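Local coordinates for helix-turn-helix domain-containing protein (Shewanella amazonensis SB2B, PDB 3KE2), which is of unknown function but carries a winged helix-turn-helix fold and so may bind DNA, as many proteins with this fold do, at residues A58-E63 with G84-A89; I62-V67 with G76-R81. All blocks are in the same frame, centred on the assembly; numbering follows the deposited sequence. Where two conformers were deposited one is given.

Interaction 1 of 2, residues A58-E63 with G84-A89; sequences ADIGIE and GPISSA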
loop_
_atom_site.group_PDB
_atom_site.type_symbol
_atom_site.label_atom_id
_atom_site.label_comp_id
_atom_site.label_asym_id
_atom_site.label_seq_id
_atom_site.Cartn_x
_atom_site.Cartn_y
_atom_site.Cartn_z
ATOM N N ALA A 58 3.079 9.522 0.765
ATOM C CA ALA A 58 4.291 9.269 1.534
ATOM C C ALA A 58 4.054 8.132 2.539
ATOM O O ALA A 58 4.975 7.363 2.824
ATOM C CB ALA A 58 4.747 10.533 2.229
ATOM N N ASP A 59 2.819 8.014 3.055
ATOM C CA ASP A 59 2.461 6.951 4.011
ATOM C C ASP A 59 2.703 5.552 3.452
ATOM O O ASP A 59 2.965 4.618 4.214
ATOM C CB ASP A 59 0.975 7.029 4.450
ATOM C CG ASP A 59 0.653 8.243 5.363
ATOM O OD1 ASP A 59 1.590 8.973 5.778
ATOM O OD2 ASP A 59 -0.555 8.433 5.689
ATOM N N ILE A 60 2.599 5.391 2.137
ATOM C CA ILE A 60 2.793 4.079 1.526
ATOM C C ILE A 60 4.040 4.036 0.646
ATOM O O ILE A 60 4.195 3.137 -0.161
ATOM C CB ILE A 60 1.513 3.620 0.754
ATOM C CG1 ILE A 60 1.183 4.512 -0.451
ATOM C CG2 ILE A 60 0.318 3.557 1.753
ATOM C CD1 ILE A 60 0.139 3.891 -1.445
ATOM N N GLY A 61 4.934 5.009 0.814
ATOM C CA GLY A 61 6.206 5.044 0.058
ATOM C C GLY A 61 6.236 5.574 -1.369
ATOM O O GLY A 61 7.218 5.369 -2.078
ATOM N N ILE A 62 5.154 6.205 -1.807
ATOM C CA ILE A 62 5.099 6.794 -3.146
ATOM C C ILE A 62 5.501 8.261 -2.984
ATOM O O ILE A 62 4.825 9.029 -2.272
ATOM C CB ILE A 62 3.713 6.683 -3.800
ATOM C CG1 ILE A 62 3.301 5.215 -3.934
ATOM C CG2 ILE A 62 3.719 7.319 -5.154
ATOM C CD1 ILE A 62 1.900 4.974 -4.559
ATOM N N GLU A 63 6.627 8.638 -3.589
ATOM C CA GLU A 63 7.093 10.017 -3.533
ATOM C C GLU A 63 6.581 10.713 -4.779
ATOM O O GLU A 63 6.891 10.294 -5.898
ATOM C CB GLU A 63 8.602 10.070 -3.467
ATOM C CG GLU A 63 9.159 9.281 -2.250
ATOM C CD GLU A 63 10.688 9.159 -2.236
ATOM O OE1 GLU A 63 11.357 9.699 -3.173
ATOM O OE2 GLU A 63 11.206 8.509 -1.281
ATOM N N GLY A 84 8.490 3.285 -4.947
ATOM C CA GLY A 84 8.978 2.601 -3.771
ATOM C C GLY A 84 8.487 1.168 -3.664
ATOM O O GLY A 84 8.652 0.382 -4.589
ATOM N N PRO A 85 7.832 0.832 -2.553
ATOM C CA PRO A 85 7.409 -0.542 -2.352
ATOM C C PRO A 85 6.191 -0.952 -3.170
ATOM O O PRO A 85 5.799 -2.133 -3.114
ATOM C CB PRO A 85 7.035 -0.554 -0.865
ATOM C CG PRO A 85 6.464 0.772 -0.636
ATOM C CD PRO A 85 7.284 1.718 -1.505
ATOM N N ILE A 86 5.598 -0.003 -3.897
ATOM C CA ILE A 86 4.400 -0.256 -4.683
ATOM C C ILE A 86 4.732 -0.643 -6.114
ATOM O O ILE A 86 5.574 -0.033 -6.793
ATOM C CB ILE A 86 3.484 0.981 -4.715
ATOM C CG1 ILE A 86 3.155 1.443 -3.292
ATOM C CG2 ILE A 86 2.208 0.698 -5.482
ATOM C CD1 ILE A 86 2.590 0.412 -2.427
ATOM N N SER A 87 4.048 -1.672 -6.569
ATOM C CA SER A 87 4.215 -2.167 -7.895
ATOM C C SER A 87 3.244 -1.441 -8.809
ATOM O O SER A 87 2.042 -1.611 -8.704
ATOM C CB SER A 87 3.943 -3.663 -7.913
ATOM O OG SER A 87 4.068 -4.188 -9.222
ATOM N N SER A 88 3.772 -0.617 -9.698
ATOM C CA SER A 88 2.943 0.103 -10.646
ATOM C C SER A 88 2.247 -0.859 -11.620
ATOM O O SER A 88 1.101 -0.645 -11.982
ATOM C CB SER A 88 3.791 1.101 -11.426
ATOM O OG SER A 88 4.733 0.417 -12.216
ATOM N N ALA A 89 2.942 -1.920 -12.030
ATOM C CA ALA A 89 2.388 -2.900 -12.975
ATOM C C ALA A 89 1.102 -3.575 -12.467
ATOM O O ALA A 89 0.258 -4.014 -13.252
ATOM C CB ALA A 89 3.436 -3.962 -13.302
#

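Interaction 2 of 2, residues I62-V67 with G76-R81; sequences IEVEFV and GYYRIR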
loop_
_atom_site.group_PDB
_atom_site.type_symbol
_atom_site.label_atom_id
_atom_site.label_comp_id
_atom_site.label_asym_id
_atom_site.label_seq_id
_atom_site.Cartn_x
_atom_site.Cartn_y
_atom_site.Cartn_z
ATOM N N ILE A 62 5.154 6.205 -1.807
ATOM C CA ILE A 62 5.099 6.794 -3.146
ATOM C C ILE A 62 5.501 8.261 -2.984
ATOM O O ILE A 62 4.825 9.029 -2.272
ATOM C CB ILE A 62 3.713 6.683 -3.800
ATOM C CG1 ILE A 62 3.301 5.215 -3.934
ATOM C CG2 ILE A 62 3.719 7.319 -5.154
ATOM C CD1 ILE A 62 1.900 4.974 -4.559
ATOM N N GLU A 63 6.627 8.638 -3.589
ATOM C CA GLU A 63 7.093 10.017 -3.533
ATOM C C GLU A 63 6.581 10.713 -4.779
ATOM O O GLU A 63 6.891 10.294 -5.898
ATOM C CB GLU A 63 8.602 10.070 -3.467
ATOM C CG GLU A 63 9.159 9.281 -2.250
ATOM C CD GLU A 63 10.688 9.159 -2.236
ATOM O OE1 GLU A 63 11.357 9.699 -3.173
ATOM O OE2 GLU A 63 11.206 8.509 -1.281
ATOM N N VAL A 64 5.782 11.755 -4.571
ATOM C CA VAL A 64 5.205 12.531 -5.634
ATOM C C VAL A 64 5.709 13.965 -5.560
ATOM O O VAL A 64 5.859 14.524 -4.472
ATOM C CB VAL A 64 3.650 12.532 -5.573
ATOM C CG1 VAL A 64 3.147 12.950 -4.222
ATOM C CG2 VAL A 64 3.101 13.457 -6.577
ATOM N N GLU A 65 5.982 14.543 -6.739
ATOM C CA GLU A 65 6.447 15.911 -6.905
ATOM C C GLU A 65 5.467 16.672 -7.742
ATOM O O GLU A 65 4.720 16.074 -8.516
ATOM C CB GLU A 65 7.702 15.952 -7.736
ATOM C CG GLU A 65 8.902 15.346 -7.188
ATOM C CD GLU A 65 9.980 15.246 -8.240
ATOM O OE1 GLU A 65 9.644 15.116 -9.440
ATOM O OE2 GLU A 65 11.153 15.277 -7.870
ATOM N N PHE A 66 5.527 17.998 -7.649
ATOM C CA PHE A 66 4.714 18.861 -8.475
ATOM C C PHE A 66 5.716 19.660 -9.291
ATOM O O PHE A 66 6.578 20.341 -8.747
ATOM C CB PHE A 66 3.825 19.738 -7.643
ATOM C CG PHE A 66 2.829 20.486 -8.436
ATOM C CD1 PHE A 66 1.730 19.844 -8.950
ATOM C CD2 PHE A 66 2.958 21.851 -8.640
ATOM C CE1 PHE A 66 0.798 20.553 -9.692
ATOM C CE2 PHE A 66 2.025 22.550 -9.353
ATOM C CZ PHE A 66 0.946 21.913 -9.873
ATOM N N VAL A 67 5.598 19.560 -10.608
ATOM C CA VAL A 67 6.557 20.167 -11.520
ATOM C C VAL A 67 6.006 21.215 -12.457
ATOM O O VAL A 67 4.954 21.044 -12.998
ATOM C CB VAL A 67 7.127 19.046 -12.416
ATOM C CG1 VAL A 67 8.206 19.587 -13.353
ATOM C CG2 VAL A 67 7.655 17.902 -11.561
ATOM N N GLY A 76 1.350 23.604 -13.084
ATOM C CA GLY A 76 2.215 22.456 -12.954
ATOM C C GLY A 76 1.472 21.151 -13.111
ATOM O O GLY A 76 0.274 21.130 -13.364
ATOM N N TYR A 77 2.193 20.058 -12.942
ATOM C CA TYR A 77 1.599 18.747 -13.015
ATOM C C TYR A 77 2.310 17.836 -12.030
ATOM O O TYR A 77 3.445 18.066 -11.677
ATOM C CB TYR A 77 1.674 18.200 -14.432
ATOM C CG TYR A 77 3.069 17.952 -14.946
ATOM C CD1 TYR A 77 3.791 18.954 -15.602
ATOM C CD2 TYR A 77 3.665 16.711 -14.789
ATOM C CE1 TYR A 77 5.094 18.716 -16.069
ATOM C CE2 TYR A 77 4.949 16.460 -15.253
ATOM C CZ TYR A 77 5.656 17.460 -15.896
ATOM O OH TYR A 77 6.918 17.169 -16.355
ATOM N N TYR A 78 1.616 16.830 -11.547
ATOM C CA TYR A 78 2.210 15.906 -10.618
ATOM C C TYR A 78 3.023 14.841 -11.341
ATOM O O TYR A 78 2.705 14.440 -12.448
ATOM C CB TYR A 78 1.125 15.224 -9.788
ATOM C CG TYR A 78 0.383 16.115 -8.804
ATOM C CD1 TYR A 78 0.901 16.363 -7.537
ATOM C CD2 TYR A 78 -0.867 16.671 -9.117
ATOM C CE1 TYR A 78 0.208 17.150 -6.618
ATOM C CE2 TYR A 78 -1.570 17.485 -8.186
ATOM C CZ TYR A 78 -1.019 17.707 -6.944
ATOM O OH TYR A 78 -1.675 18.498 -6.009
ATOM N N ARG A 79 4.087 14.402 -10.696
ATOM C CA ARG A 79 4.931 13.343 -11.203
ATOM C C ARG A 79 5.337 12.423 -10.063
ATOM O O ARG A 79 5.614 12.893 -8.955
ATOM C CB ARG A 79 6.188 13.883 -11.858
ATOM C CG ARG A 79 7.147 12.787 -12.294
ATOM C CD ARG A 79 8.147 13.306 -13.289
ATOM N NE ARG A 79 8.904 14.396 -12.705
ATOM C CZ ARG A 79 9.524 15.364 -13.394
ATOM N NH1 ARG A 79 9.465 15.452 -14.726
ATOM N NH2 ARG A 79 10.172 16.289 -12.721
ATOM N N ILE A 80 5.400 11.125 -10.343
ATOM C CA ILE A 80 5.803 10.151 -9.362
ATOM C C ILE A 80 7.317 10.087 -9.389
ATOM O O ILE A 80 7.899 9.697 -10.414
ATOM C CB ILE A 80 5.207 8.769 -9.685
ATOM C CG1 ILE A 80 3.672 8.863 -9.767
ATOM C CG2 ILE A 80 5.634 7.748 -8.671
ATOM C CD1 ILE A 80 3.032 9.416 -8.571
ATOM N N ARG A 81 7.958 10.506 -8.288
ATOM C CA ARG A 81 9.428 10.473 -8.177
ATOM C C ARG A 81 9.847 9.032 -8.037
ATOM O O ARG A 81 10.796 8.590 -8.676
ATOM C CB ARG A 81 9.950 11.292 -6.992
ATOM C CG ARG A 81 11.483 11.178 -6.779
ATOM C CD ARG A 81 12.002 12.007 -5.585
ATOM N NE ARG A 81 13.441 11.812 -5.369
ATOM C CZ ARG A 81 14.393 12.590 -5.873
ATOM N NH1 ARG A 81 14.073 13.636 -6.615
ATOM N NH2 ARG A 81 15.662 12.320 -5.629
HETATM O O HOH W 1 13.911 9.838 -3.802
#

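Interaction 1 of 2, residues A58-E63 with G84-A89
Ile86 meets the turn before strand 63-67 with its CG1 branch, which lies 3.8 Å from CG1 of Ile62, the two side chains crossing at about a right angle. In Ile86 this branch stands beside the backbone N, anti to the carbonyl carbon; chi1 (-55°) brings CG1 to the carbonyl O of Ile60, and the bent end (chi2 -54°) keeps CD1 near it too. The side chain of Ile60 adds a looser touch, its CD1 lying 4.3 Å from CG1 of Ile86. Pro85 packs on backbone instead: its CG sits 3.3 Å from O of Ile60, while CD is 3.7 Å from O of Gly61. Contact is by van der Waals packing: two isoleucine side chains against Ile86, and prolyl and isoleucyl carbons against two successive peptide oxygens. Gly61 and Gly84 bring the two segments close, their CA atoms 5.3 Å apart, and both have positive phi, a backbone shape that favours glycine. A backbone bond from Gly61 N to Ala58 O, 3.1 Å long, closes the turn. Leu23 of helix 14-31 touches both Ile60 and Ile86, and Ile86 of the second subunit packs on its own counterpart here, so the cluster reaches the dimer interface. Such packing joins the two loops that flank the beta hairpin, or wing, of a winged helix-turn-helix domain, at the base of that wing.

Interaction 2 of 2, residues I62-V67 with G76-R81
Phe66 turns its ring across the hairpin because CG is anti to the backbone N (chi1 -171°), whereas CG of Tyr78 stands beside its own N (chi1 -68°), raising that ring to receive it. This antiparallel beta hairpin is the wing of the winged helix-turn-helix fold. The rings form an edge-to-face pair with planes at 67°: CD1 of Phe66 points at the centre of the Tyr78 face, and the ring centroids are 5.0 Å apart. The Phe66 ring also carries Tyr77 N over one face and packs against Gly76. Val64 joins the same side of the sheet, its CG2 3.8 Å from CD1 of Tyr78, and Ile54 of helix 47-55 touches both residues.

On the other side, CB of Val67 makes a CH-pi contact over the Tyr77 ring, and CG2 of Val67 lies over one face of the Arg79 guanidinium. Glu65 OE1 takes a weak bond from NE of Arg79 at 3.4 Å, in the guanidinium plane. In one of two modelled conformers of Arg81, NH1 also forms a salt bridge to Glu65 OE2 at 3.6 Å, and a water links NE to OE1 of Glu63. Arg81 N reaches Glu63 O at 2.6 Å. Backbone bonds tie Glu65 to Arg79 and Val67 to Tyr77 in both directions, that from Val67 N to Tyr77 O being 2.8 Å long and almost straight.

Interactions 1 and 2 share Ile62 and Glu63, and their centres lie 13 Å apart. Along the chain, helix 47-55 leads into 58-63, strand 63-67 runs out, strand 77-82 returns, and 84-89 carries the chain into helix 88-102. Interaction 2 thus pairs the two strands of the wing, while interaction 1 joins the segments on entering and leaving it. Ile62 belongs to both, reaching Ile86 with CG1 and Ile80 with CG2. The environments differ: interaction 1 is buried and borders the second subunit, whereas interaction 2 is a surface contact that no other chain of the assembly touches. The wing therefore projects from a base close to the dimer interface.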